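Cellulase (Bacillus sp. BG-CS10, PDB 5E09) probably hydrolyses internal beta-1,4-glucosidic bonds of cellulose, with a family 5 catalytic domain joined to carbohydrate-binding modules. Local coordinates at residues Leu219-Val233 with Ile265-Phe277. Residues are numbered along the deposited sequence; the frame is centred on the assembly and turned at random.
Sequences LIATVHYYGFWPFSV and IPVVLGEFGLLGF
Ala221, Thr222 and Val223 pair in parallel register with Val267, Val268 and Leu269, the two strand axes passing 4.6 Å apart at 34°, and backbone hydrogen bonds such as Val268 N to Ala221 O (2.9 Å) join them. Val268 O is gripped from opposite faces of its carbonyl plane by Val223 N and by Thr222 OG1, 2.8 Å away; beta-branched threonine suits a strand, and the neighbouring strand's carbonyl satisfies its buried hydroxyl. Gly270 follows where a side chain would strike that hydroxyl. On the other face, Val223 CG2 meets Val267 CG1, while Leu269 CD1 packs 3.7 Å from Tyr225 CB; Val267 also touches helix 243-261 and Leu269 helix 286-302.

Further along the Thr222 face, Glu271, with CG anti to its carbonyl carbon (chi1 -61°), lays its chain over the His224 imidazole, CG 3.6 Å from the ring centroid and the carboxylate nearly parallel to the ring; His224 ND1 hydrogen-bonds to Glu149. The Tyr226 hydroxyl hydrogen-bonds to Glu271 OE1, which lies in the phenol plane at the ring edge; the modelled 2.4 Å is doubtfully short. Arg59 forms a salt bridge with OE2. A phenylalanine at Tyr226 would probably leave the carboxylate held, among these contacts, by Arg59 and the His224 face alone. Leu275, forked and apolar, fits between Tyr226 CB, the Trp229 edge and Val233; Gly276 N hydrogen-bonds to Ser232 O, which a CB there would hit.

These are neighbouring strands six and seven of a TIM barrel; Glu271's position near the C-terminal end of strand seven is consistent with its being the nucleophile, as in other family 5 glycosidases.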
loop_
_atom_site.group_PDB
_atom_site.type_symbol
_atom_site.label_atom_id
_atom_site.label_comp_id
_atom_site.label_asym_id
_atom_site.label_seq_id
_atom_site.Cartn_x
_atom_site.Cartn_y
_atom_site.Cartn_z
ATOM N N LEU A 219 18.545 4.454 -18.889
ATOM C CA LEU A 219 17.176 3.960 -18.845
ATOM C C LEU A 219 16.926 3.167 -17.563
ATOM O O LEU A 219 17.807 2.466 -17.068
ATOM C CB LEU A 219 16.882 3.098 -20.078
ATOM C CG LEU A 219 16.920 3.784 -21.454
ATOM C CD1 LEU A 219 16.634 2.787 -22.568
ATOM C CD2 LEU A 219 15.948 4.946 -21.530
ATOM N N ILE A 220 15.714 3.295 -17.030
ATOM C CA ILE A 220 15.328 2.662 -15.779
ATOM C C ILE A 220 14.015 1.913 -15.952
ATOM O O ILE A 220 13.062 2.455 -16.497
ATOM C CB ILE A 220 15.165 3.697 -14.648
ATOM C CG1 ILE A 220 16.431 4.549 -14.504
ATOM C CG2 ILE A 220 14.811 3.009 -13.340
ATOM C CD1 ILE A 220 16.185 5.883 -13.833
ATOM N N ALA A 221 13.969 0.666 -15.502
ATOM C CA ALA A 221 12.737 -0.110 -15.532
ATOM C C ALA A 221 11.899 0.218 -14.304
ATOM O O ALA A 221 12.446 0.429 -13.227
ATOM C CB ALA A 221 13.046 -1.601 -15.590
ATOM N N THR A 222 10.580 0.277 -14.451
ATOM C CA THR A 222 9.753 0.465 -13.273
ATOM C C THR A 222 8.594 -0.515 -13.180
ATOM O O THR A 222 7.949 -0.849 -14.179
ATOM C CB THR A 222 9.183 1.890 -13.187
ATOM O OG1 THR A 222 8.416 2.009 -11.983
ATOM C CG2 THR A 222 8.296 2.218 -14.384
ATOM N N VAL A 223 8.340 -0.978 -11.961
ATOM C CA VAL A 223 7.177 -1.826 -11.722
ATOM C C VAL A 223 6.478 -1.374 -10.448
ATOM O O VAL A 223 7.017 -0.564 -9.687
ATOM C CB VAL A 223 7.551 -3.322 -11.620
ATOM C CG1 VAL A 223 7.947 -3.865 -12.985
ATOM C CG2 VAL A 223 8.669 -3.544 -10.611
ATOM N N HIS A 224 5.271 -1.888 -10.238
ATOM C CA HIS A 224 4.475 -1.570 -9.060
ATOM C C HIS A 224 4.152 -2.851 -8.309
ATOM O O HIS A 224 4.103 -3.922 -8.907
ATOM C CB HIS A 224 3.182 -0.847 -9.443
ATOM C CG HIS A 224 3.395 0.535 -9.973
ATOM N ND1 HIS A 224 2.360 1.320 -10.445
ATOM C CD2 HIS A 224 4.518 1.277 -10.110
ATOM C CE1 HIS A 224 2.839 2.478 -10.848
ATOM N NE2 HIS A 224 4.146 2.482 -10.659
ATOM N N TYR A 225 3.923 -2.744 -7.005
ATOM C CA TYR A 225 3.614 -3.921 -6.201
ATOM C C TYR A 225 2.757 -3.572 -4.989
ATOM O O TYR A 225 3.085 -2.672 -4.227
ATOM C CB TYR A 225 4.901 -4.607 -5.746
ATOM C CG TYR A 225 4.650 -5.943 -5.099
ATOM C CD1 TYR A 225 4.349 -7.057 -5.874
ATOM C CD2 TYR A 225 4.696 -6.093 -3.718
ATOM C CE1 TYR A 225 4.111 -8.281 -5.297
ATOM C CE2 TYR A 225 4.458 -7.318 -3.129
ATOM C CZ TYR A 225 4.169 -8.410 -3.925
ATOM O OH TYR A 225 3.933 -9.635 -3.351
ATOM N N TYR A 226 1.664 -4.302 -4.805
ATOM C CA TYR A 226 0.715 -3.979 -3.746
ATOM C C TYR A 226 0.364 -5.192 -2.907
ATOM O O TYR A 226 -0.630 -5.192 -2.186
ATOM C CB TYR A 226 -0.550 -3.364 -4.341
ATOM C CG TYR A 226 -0.365 -1.913 -4.700
ATOM C CD1 TYR A 226 -0.559 -0.917 -3.747
ATOM C CD2 TYR A 226 0.025 -1.536 -5.981
ATOM C CE1 TYR A 226 -0.378 0.419 -4.060
ATOM C CE2 TYR A 226 0.211 -0.201 -6.303
ATOM C CZ TYR A 226 0.006 0.772 -5.339
ATOM O OH TYR A 226 0.180 2.103 -5.649
ATOM N N GLY A 227 1.189 -6.226 -3.015
ATOM C CA GLY A 227 1.068 -7.395 -2.171
ATOM C C GLY A 227 0.176 -8.468 -2.751
ATOM O O GLY A 227 -0.747 -8.183 -3.518
ATOM N N PHE A 228 0.480 -9.709 -2.381
ATOM C CA PHE A 228 -0.360 -10.854 -2.681
ATOM C C PHE A 228 -1.822 -10.507 -2.405
ATOM O O PHE A 228 -2.203 -10.231 -1.266
ATOM C CB PHE A 228 0.095 -12.057 -1.857
ATOM C CG PHE A 228 -0.655 -13.315 -2.155
ATOM C CD1 PHE A 228 -0.702 -13.820 -3.444
ATOM C CD2 PHE A 228 -1.300 -14.008 -1.140
ATOM C CE1 PHE A 228 -1.390 -14.991 -3.724
ATOM C CE2 PHE A 228 -1.993 -15.181 -1.411
ATOM C CZ PHE A 228 -2.038 -15.672 -2.705
ATOM N N TRP A 229 -2.623 -10.517 -3.467
ATOM C CA TRP A 229 -3.962 -9.927 -3.460
ATOM C C TRP A 229 -4.879 -10.266 -2.267
ATOM O O TRP A 229 -5.422 -9.356 -1.644
ATOM C CB TRP A 229 -4.682 -10.287 -4.769
ATOM C CG TRP A 229 -6.070 -9.744 -4.810
ATOM C CD1 TRP A 229 -6.434 -8.440 -4.999
ATOM C CD2 TRP A 229 -7.282 -10.478 -4.630
ATOM N NE1 TRP A 229 -7.801 -8.320 -4.948
ATOM C CE2 TRP A 229 -8.349 -9.562 -4.722
ATOM C CE3 TRP A 229 -7.575 -11.827 -4.397
ATOM C CZ2 TRP A 229 -9.683 -9.942 -4.600
ATOM C CZ3 TRP A 229 -8.901 -12.208 -4.273
ATOM C CH2 TRP A 229 -9.938 -11.268 -4.374
ATOM N N PRO A 230 -5.067 -11.559 -1.942
ATOM C CA PRO A 230 -6.048 -11.835 -0.882
ATOM C C PRO A 230 -5.673 -11.242 0.483
ATOM O O PRO A 230 -6.547 -10.824 1.246
ATOM C CB PRO A 230 -6.064 -13.368 -0.807
ATOM C CG PRO A 230 -5.415 -13.841 -2.054
ATOM C CD PRO A 230 -4.438 -12.795 -2.440
ATOM N N PHE A 231 -4.381 -11.217 0.790
ATOM C CA PHE A 231 -3.920 -10.594 2.022
ATOM C C PHE A 231 -4.051 -9.076 1.946
ATOM O O PHE A 231 -4.448 -8.430 2.916
ATOM C CB PHE A 231 -2.467 -10.976 2.320
ATOM C CG PHE A 231 -1.839 -10.149 3.407
ATOM C CD1 PHE A 231 -2.189 -10.338 4.738
ATOM C CD2 PHE A 231 -0.907 -9.172 3.098
ATOM C CE1 PHE A 231 -1.616 -9.568 5.735
ATOM C CE2 PHE A 231 -0.327 -8.404 4.091
ATOM C CZ PHE A 231 -0.685 -8.600 5.407
ATOM N N SER A 232 -3.726 -8.509 0.787
ATOM C CA SER A 232 -3.667 -7.064 0.658
ATOM C C SER A 232 -5.039 -6.405 0.804
ATOM O O SER A 232 -5.120 -5.248 1.198
ATOM C CB SER A 232 -3.038 -6.670 -0.681
ATOM O OG SER A 232 -3.868 -7.046 -1.761
ATOM N N VAL A 233 -6.112 -7.129 0.486
ATOM C CA VAL A 233 -7.459 -6.586 0.656
ATOM C C VAL A 233 -8.237 -7.312 1.751
ATOM O O VAL A 233 -9.404 -7.005 1.984
ATOM C CB VAL A 233 -8.289 -6.652 -0.658
ATOM C CG1 VAL A 233 -7.588 -5.895 -1.783
ATOM C CG2 VAL A 233 -8.567 -8.099 -1.051
ATOM N N ILE A 265 20.391 -3.159 -16.046
ATOM C CA ILE A 265 19.232 -2.298 -15.809
ATOM C C ILE A 265 18.694 -2.160 -14.387
ATOM O O ILE A 265 18.233 -3.131 -13.785
ATOM C CB ILE A 265 18.096 -2.812 -16.720
ATOM C CG1 ILE A 265 18.645 -3.120 -18.116
ATOM C CG2 ILE A 265 16.952 -1.808 -16.773
ATOM C CD1 ILE A 265 17.612 -3.630 -19.085
ATOM N N PRO A 266 18.732 -0.934 -13.854
ATOM C CA PRO A 266 18.251 -0.650 -12.501
ATOM C C PRO A 266 16.726 -0.586 -12.450
ATOM O O PRO A 266 16.093 -0.167 -13.421
ATOM C CB PRO A 266 18.871 0.709 -12.194
ATOM C CG PRO A 266 18.948 1.373 -13.527
ATOM C CD PRO A 266 19.239 0.278 -14.524
ATOM N N VAL A 267 16.152 -0.998 -11.325
ATOM C CA VAL A 267 14.709 -1.060 -11.178
ATOM C C VAL A 267 14.201 -0.085 -10.114
ATOM O O VAL A 267 14.788 0.044 -9.037
ATOM C CB VAL A 267 14.253 -2.490 -10.819
ATOM C CG1 VAL A 267 12.735 -2.551 -10.635
ATOM C CG2 VAL A 267 14.709 -3.472 -11.888
ATOM N N VAL A 268 13.123 0.619 -10.446
ATOM C CA VAL A 268 12.372 1.402 -9.481
ATOM C C VAL A 268 10.982 0.796 -9.258
ATOM O O VAL A 268 10.163 0.678 -10.187
ATOM C CB VAL A 268 12.221 2.872 -9.918
ATOM C CG1 VAL A 268 11.281 3.607 -8.969
ATOM C CG2 VAL A 268 13.582 3.566 -9.964
ATOM N N LEU A 269 10.742 0.380 -8.021
ATOM C CA LEU A 269 9.408 0.035 -7.568
ATOM C C LEU A 269 8.646 1.345 -7.373
ATOM O O LEU A 269 8.593 1.882 -6.273
ATOM C CB LEU A 269 9.466 -0.782 -6.273
ATOM C CG LEU A 269 8.139 -1.329 -5.748
ATOM C CD1 LEU A 269 7.458 -2.167 -6.816
ATOM C CD2 LEU A 269 8.372 -2.155 -4.500
ATOM N N GLY A 270 8.079 1.865 -8.454
ATOM C CA GLY A 270 7.535 3.214 -8.456
ATOM C C GLY A 270 6.363 3.449 -7.525
ATOM O O GLY A 270 6.096 4.584 -7.123
ATOM N N GLU A 271 5.647 2.377 -7.200
ATOM C CA GLU A 271 4.591 2.419 -6.200
ATOM C C GLU A 271 4.583 1.128 -5.412
ATOM O O GLU A 271 4.701 0.041 -5.987
ATOM C CB GLU A 271 3.210 2.622 -6.835
ATOM C CG GLU A 271 3.031 3.908 -7.605
ATOM C CD GLU A 271 1.623 4.066 -8.132
ATOM O OE1 GLU A 271 0.744 3.295 -7.688
ATOM O OE2 GLU A 271 1.397 4.949 -8.990
ATOM N N PHE A 272 4.449 1.239 -4.096
ATOM C CA PHE A 272 4.111 0.070 -3.301
ATOM C C PHE A 272 3.242 0.485 -2.123
ATOM O O PHE A 272 3.147 1.665 -1.789
ATOM C CB PHE A 272 5.371 -0.680 -2.841
ATOM C CG PHE A 272 6.138 0.005 -1.747
ATOM C CD1 PHE A 272 7.062 0.996 -2.043
ATOM C CD2 PHE A 272 5.961 -0.366 -0.425
ATOM C CE1 PHE A 272 7.778 1.616 -1.039
ATOM C CE2 PHE A 272 6.677 0.253 0.587
ATOM C CZ PHE A 272 7.586 1.246 0.279
ATOM N N GLY A 273 2.586 -0.504 -1.529
ATOM C CA GLY A 273 1.661 -0.300 -0.434
ATOM C C GLY A 273 0.858 -1.578 -0.309
ATOM O O GLY A 273 1.295 -2.638 -0.751
ATOM N N LEU A 274 -0.313 -1.488 0.301
ATOM C CA LEU A 274 -1.244 -2.605 0.291
ATOM C C LEU A 274 -2.548 -2.120 -0.331
ATOM O O LEU A 274 -3.025 -1.037 -0.007
ATOM C CB LEU A 274 -1.469 -3.152 1.704
ATOM C CG LEU A 274 -0.303 -3.939 2.307
ATOM C CD1 LEU A 274 -0.527 -4.164 3.793
ATOM C CD2 LEU A 274 -0.130 -5.274 1.586
ATOM N N LEU A 275 -3.099 -2.917 -1.241
ATOM C CA LEU A 275 -4.290 -2.541 -1.995
ATOM C C LEU A 275 -5.435 -2.107 -1.083
ATOM O O LEU A 275 -6.099 -1.096 -1.339
ATOM C CB LEU A 275 -4.740 -3.706 -2.872
ATOM C CG LEU A 275 -5.378 -3.336 -4.207
ATOM C CD1 LEU A 275 -4.353 -2.627 -5.070
ATOM C CD2 LEU A 275 -5.917 -4.574 -4.904
ATOM N N GLY A 276 -5.642 -2.866 -0.008
ATOM C CA GLY A 276 -6.692 -2.576 0.953
ATOM C C GLY A 276 -6.675 -1.165 1.514
ATOM O O GLY A 276 -7.712 -0.662 1.956
ATOM N N PHE A 277 -5.508 -0.519 1.490
ATOM C CA PHE A 277 -5.386 0.857 1.971
ATOM C C PHE A 277 -6.303 1.818 1.211
ATOM O O PHE A 277 -6.633 2.891 1.718
ATOM C CB PHE A 277 -3.939 1.347 1.868
ATOM C CG PHE A 277 -3.017 0.760 2.904
ATOM C CD1 PHE A 277 -3.503 -0.076 3.900
ATOM C CD2 PHE A 277 -1.663 1.051 2.884
ATOM C CE1 PHE A 277 -2.654 -0.614 4.851
ATOM C CE2 PHE A 277 -0.807 0.514 3.835
ATOM C CZ PHE A 277 -1.306 -0.320 4.820
#